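Local coordinates for Phenylalanine/tyrosine ammonia-lyase (Rhodosporidium toruloides, PDB 1Y2M), which catalyses the non-oxidative deamination of L-phenylalanine and L-tyrosine, giving trans-cinnamic and p-coumaric acid respectively, at residues Q558-R570 with V608-A621. Numbering follows the deposited sequence.
Sequences QHFGSAMTGSNLR and VVEVLSSTSLSLAA
Phe560 and Leu617 meet most closely at Phe560 CD1 and Leu617 CD1, 3.5 Å apart, where two interhelical connections pack together at one end of a helical bundle: one links helix 506-560 to helix 570-587, the other links helix 593-611 to helix 619-646. The site is some 58 Å from the chain centre, centre to centre, and away from the annotated sites. Leu612 crosses Phe560 at about a right angle and lays CD1 over one ring face, 3.9 Å from Phe560 CG; Val608 CG1 approaches the far end of the ring, 4.0 Å from Phe560 CZ. With CG anti to its own carbonyl carbon (chi1 -53°), the Phe560 ring is placed where CD1 meets Leu617, one face meets Leu612 and CZ meets Val608. Replacing this ring with an alanine would probably open a gap among Val608, Leu612 and Leu617 and leave their methyls without a common packing partner. The other branch of Leu612, CD2, lies 3.8 Å from the SE of selenomethionine Met564 and also touches Leu569 CD1, while Ala563 CB packs 3.7 Å from Leu617 CG.

No direct hydrogen bond joins the two segments, but two waters bridge them. One, in the plane of the His559 ring at its edge, hydrogen-bonds to ND1 and donates to Ala621 O, its oxygen 2.7 Å from that carbonyl O; a second donates to Ala563 O and accepts from Ser616 N. Further out, Trp625 meets the rings of both His559 and Phe560, and Leu573 of helix 570-587 packs on Phe560 and Met564.

Each connection is also shaped from within. Ser567 OG donates to Met564 O and accepts from Leu569 N, the latter bond closing an ST turn. In the other connection, Leu612 O receives both Thr615 N and Thr615 OG1, the hydroxyl lying in the carbonyl plane on a lone pair, 2.8 Å from Leu612 O.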
loop_
_atom_site.group_PDB
_atom_site.type_symbol
_atom_site.label_atom_id
_atom_site.label_comp_id
_atom_site.label_asym_id
_atom_site.label_seq_id
_atom_site.Cartn_x
_atom_site.Cartn_y
_atom_site.Cartn_z
ATOM N N GLN B 558 35.908 -14.634 55.223
ATOM C CA GLN B 558 36.391 -15.936 55.577
ATOM C C GLN B 558 37.717 -16.245 54.888
ATOM O O GLN B 558 38.646 -16.756 55.537
ATOM C CB GLN B 558 35.362 -16.985 55.224
ATOM C CG GLN B 558 35.779 -18.410 55.541
ATOM C CD GLN B 558 34.746 -19.450 55.091
ATOM O OE1 GLN B 558 33.840 -19.156 54.296
ATOM N NE2 GLN B 558 34.890 -20.679 55.599
ATOM N N HIS B 559 37.820 -15.922 53.603
ATOM C CA HIS B 559 38.998 -16.326 52.824
ATOM C C HIS B 559 40.155 -15.364 52.954
ATOM O O HIS B 559 41.302 -15.783 53.015
ATOM C CB HIS B 559 38.612 -16.576 51.346
ATOM C CG HIS B 559 37.835 -17.835 51.164
ATOM N ND1 HIS B 559 38.427 -19.030 50.833
ATOM C CD2 HIS B 559 36.532 -18.115 51.392
ATOM C CE1 HIS B 559 37.509 -19.979 50.789
ATOM N NE2 HIS B 559 36.350 -19.452 51.131
ATOM N N PHE B 560 39.849 -14.070 52.979
ATOM C CA PHE B 560 40.850 -13.037 52.854
ATOM C C PHE B 560 40.972 -12.130 54.058
ATOM O O PHE B 560 41.895 -11.329 54.115
ATOM C CB PHE B 560 40.521 -12.154 51.661
ATOM C CG PHE B 560 40.316 -12.903 50.357
ATOM C CD1 PHE B 560 41.089 -14.025 50.021
ATOM C CD2 PHE B 560 39.347 -12.477 49.467
ATOM C CE1 PHE B 560 40.890 -14.680 48.796
ATOM C CE2 PHE B 560 39.165 -13.127 48.276
ATOM C CZ PHE B 560 39.944 -14.204 47.939
ATOM N N GLY B 561 40.072 -12.252 55.033
ATOM C CA GLY B 561 40.066 -11.303 56.139
ATOM C C GLY B 561 41.414 -11.194 56.850
ATOM O O GLY B 561 41.882 -10.094 57.170
ATOM N N SER B 562 42.065 -12.321 57.090
ATOM C CA SER B 562 43.320 -12.258 57.843
ATOM C C SER B 562 44.418 -11.606 57.020
ATOM O O SER B 562 45.191 -10.819 57.529
ATOM C CB SER B 562 43.734 -13.629 58.389
ATOM O OG SER B 562 43.689 -14.622 57.401
ATOM N N ALA B 563 44.466 -11.902 55.728
ATOM C CA ALA B 563 45.435 -11.258 54.853
ATOM C C ALA B 563 45.193 -9.742 54.718
ATOM O O ALA B 563 46.112 -9.012 54.354
ATOM C CB ALA B 563 45.444 -11.938 53.504
HETATM N N MSE B 564 43.972 -9.261 55.010
HETATM C CA MSE B 564 43.678 -7.825 54.891
HETATM C C MSE B 564 43.739 -7.100 56.234
HETATM O O MSE B 564 43.495 -5.908 56.319
HETATM C CB MSE B 564 42.292 -7.603 54.284
HETATM C CG MSE B 564 42.140 -8.227 52.962
HETATM SE SE MSE B 564 40.374 -7.796 52.143
HETATM C CE MSE B 564 39.167 -8.713 53.496
ATOM N N THR B 565 44.047 -7.820 57.296
ATOM C CA THR B 565 44.029 -7.193 58.615
ATOM C C THR B 565 45.036 -6.024 58.645
ATOM O O THR B 565 46.140 -6.147 58.118
ATOM C CB THR B 565 44.350 -8.224 59.720
ATOM O OG1 THR B 565 44.339 -7.568 60.997
ATOM C CG2 THR B 565 45.718 -8.871 59.521
ATOM N N GLY B 566 44.629 -4.880 59.208
ATOM C CA GLY B 566 45.516 -3.729 59.342
ATOM C C GLY B 566 45.618 -2.911 58.082
ATOM O O GLY B 566 46.355 -1.938 58.029
ATOM N N SER B 567 44.855 -3.283 57.063
ATOM C CA SER B 567 44.883 -2.562 55.811
ATOM C C SER B 567 43.590 -1.783 55.611
ATOM O O SER B 567 42.604 -1.907 56.372
ATOM C CB SER B 567 45.042 -3.543 54.642
ATOM O OG SER B 567 43.807 -4.184 54.331
ATOM N N ASN B 568 43.580 -1.013 54.542
ATOM C CA ASN B 568 42.373 -0.358 54.106
ATOM C C ASN B 568 41.952 -0.942 52.765
ATOM O O ASN B 568 41.496 -0.214 51.873
ATOM C CB ASN B 568 42.607 1.160 54.035
ATOM C CG ASN B 568 41.344 1.920 53.768
ATOM O OD1 ASN B 568 40.250 1.484 54.169
ATOM N ND2 ASN B 568 41.459 3.032 53.032
ATOM N N LEU B 569 42.007 -2.282 52.679
ATOM C CA LEU B 569 41.663 -3.000 51.420
ATOM C C LEU B 569 40.257 -3.597 51.346
ATOM O O LEU B 569 39.774 -3.910 50.253
ATOM C CB LEU B 569 42.642 -4.149 51.173
ATOM C CG LEU B 569 44.100 -3.754 51.047
ATOM C CD1 LEU B 569 44.964 -4.988 51.057
ATOM C CD2 LEU B 569 44.254 -2.959 49.789
ATOM N N ARG B 570 39.580 -3.740 52.480
ATOM C CA ARG B 570 38.289 -4.462 52.496
ATOM C C ARG B 570 37.145 -3.743 51.774
ATOM O O ARG B 570 36.459 -4.341 50.930
ATOM C CB ARG B 570 37.892 -4.824 53.912
ATOM C CG ARG B 570 36.577 -5.583 53.993
ATOM C CD ARG B 570 36.462 -6.254 55.343
ATOM N NE ARG B 570 35.163 -6.899 55.597
ATOM C CZ ARG B 570 34.060 -6.262 56.005
ATOM N NH1 ARG B 570 34.020 -4.938 56.115
ATOM N NH2 ARG B 570 32.964 -6.960 56.247
ATOM N N VAL B 608 40.504 -9.569 42.478
ATOM C CA VAL B 608 41.217 -9.878 43.712
ATOM C C VAL B 608 42.740 -9.732 43.566
ATOM O O VAL B 608 43.410 -9.159 44.423
ATOM C CB VAL B 608 40.874 -11.274 44.264
ATOM C CG1 VAL B 608 41.713 -11.632 45.501
ATOM C CG2 VAL B 608 39.367 -11.374 44.555
ATOM N N VAL B 609 43.287 -10.252 42.447
ATOM C CA VAL B 609 44.708 -10.161 42.177
ATOM C C VAL B 609 45.199 -8.688 42.239
ATOM O O VAL B 609 46.264 -8.415 42.796
ATOM C CB VAL B 609 45.070 -10.783 40.806
ATOM C CG1 VAL B 609 46.480 -10.412 40.382
ATOM C CG2 VAL B 609 44.928 -12.316 40.855
ATOM N N GLU B 610 44.432 -7.775 41.619
ATOM C CA GLU B 610 44.753 -6.365 41.621
ATOM C C GLU B 610 44.604 -5.761 43.016
ATOM O O GLU B 610 45.535 -5.184 43.566
ATOM C CB GLU B 610 43.862 -5.595 40.659
ATOM C CG GLU B 610 44.134 -4.117 40.605
ATOM C CD GLU B 610 43.431 -3.415 39.439
ATOM O OE1 GLU B 610 42.887 -4.103 38.533
ATOM O OE2 GLU B 610 43.438 -2.165 39.427
ATOM N N VAL B 611 43.409 -5.901 43.577
ATOM C CA VAL B 611 43.089 -5.178 44.822
ATOM C C VAL B 611 43.952 -5.661 45.993
ATOM O O VAL B 611 44.415 -4.867 46.840
ATOM C CB VAL B 611 41.593 -5.279 45.144
ATOM C CG1 VAL B 611 41.328 -4.666 46.500
ATOM C CG2 VAL B 611 40.784 -4.579 44.065
ATOM N N LEU B 612 44.216 -6.959 46.017
ATOM C CA LEU B 612 44.997 -7.561 47.083
ATOM C C LEU B 612 46.425 -7.901 46.622
ATOM O O LEU B 612 47.120 -8.741 47.228
ATOM C CB LEU B 612 44.309 -8.833 47.591
ATOM C CG LEU B 612 42.908 -8.703 48.218
ATOM C CD1 LEU B 612 42.531 -9.982 48.930
ATOM C CD2 LEU B 612 42.761 -7.490 49.146
ATOM N N SER B 613 46.900 -7.226 45.582
ATOM C CA SER B 613 48.244 -7.539 45.087
ATOM C C SER B 613 49.357 -7.317 46.124
ATOM O O SER B 613 50.472 -7.865 45.977
ATOM C CB SER B 613 48.580 -6.698 43.859
ATOM O OG SER B 613 48.692 -5.359 44.262
ATOM N N SER B 614 49.118 -6.477 47.138
ATOM C CA SER B 614 50.116 -6.268 48.209
ATOM C C SER B 614 50.192 -7.380 49.284
ATOM O O SER B 614 51.115 -7.376 50.138
ATOM C CB SER B 614 49.867 -4.933 48.910
ATOM O OG SER B 614 48.699 -5.026 49.705
ATOM N N THR B 615 49.224 -8.304 49.267
ATOM C CA THR B 615 49.065 -9.304 50.328
ATOM C C THR B 615 49.831 -10.605 50.113
ATOM O O THR B 615 50.359 -10.880 49.037
ATOM C CB THR B 615 47.597 -9.676 50.520
ATOM O OG1 THR B 615 47.134 -10.461 49.397
ATOM C CG2 THR B 615 46.741 -8.407 50.697
ATOM N N SER B 616 49.811 -11.438 51.143
ATOM C CA SER B 616 50.554 -12.676 51.155
ATOM C C SER B 616 49.763 -13.887 50.617
ATOM O O SER B 616 50.258 -15.019 50.680
ATOM C CB SER B 616 51.012 -12.949 52.597
ATOM O OG SER B 616 49.864 -13.073 53.402
ATOM N N LEU B 617 48.560 -13.660 50.100
ATOM C CA LEU B 617 47.675 -14.732 49.649
ATOM C C LEU B 617 48.299 -15.561 48.551
ATOM O O LEU B 617 48.856 -15.020 47.619
ATOM C CB LEU B 617 46.354 -14.178 49.148
ATOM C CG LEU B 617 45.454 -13.717 50.315
ATOM C CD1 LEU B 617 44.343 -12.785 49.846
ATOM C CD2 LEU B 617 44.900 -14.929 51.106
ATOM N N SER B 618 48.167 -16.868 48.653
ATOM C CA SER B 618 48.586 -17.727 47.556
ATOM C C SER B 618 47.562 -17.794 46.435
ATOM O O SER B 618 46.345 -17.568 46.628
ATOM C CB SER B 618 48.820 -19.120 48.088
ATOM O OG SER B 618 47.585 -19.725 48.403
ATOM N N LEU B 619 48.014 -18.191 45.244
ATOM C CA LEU B 619 47.084 -18.413 44.157
ATOM C C LEU B 619 46.106 -19.502 44.543
ATOM O O LEU B 619 44.924 -19.391 44.233
ATOM C CB LEU B 619 47.780 -18.748 42.847
ATOM C CG LEU B 619 48.685 -17.628 42.314
ATOM C CD1 LEU B 619 49.191 -17.978 40.894
ATOM C CD2 LEU B 619 47.877 -16.390 42.233
ATOM N N ALA B 620 46.574 -20.499 45.295
ATOM C CA ALA B 620 45.681 -21.588 45.715
ATOM C C ALA B 620 44.519 -21.046 46.562
ATOM O O ALA B 620 43.374 -21.493 46.457
ATOM C CB ALA B 620 46.457 -22.647 46.487
ATOM N N ALA B 621 44.839 -20.081 47.425
ATOM C CA ALA B 621 43.859 -19.474 48.339
ATOM C C ALA B 621 42.841 -18.639 47.597
ATOM O O ALA B 621 41.641 -18.690 47.882
ATOM C CB ALA B 621 44.562 -18.644 49.351
HETATM O O HOH W 1 41.053 -19.618 50.385
HETATM O O HOH W 2 48.760 -10.050 53.585
#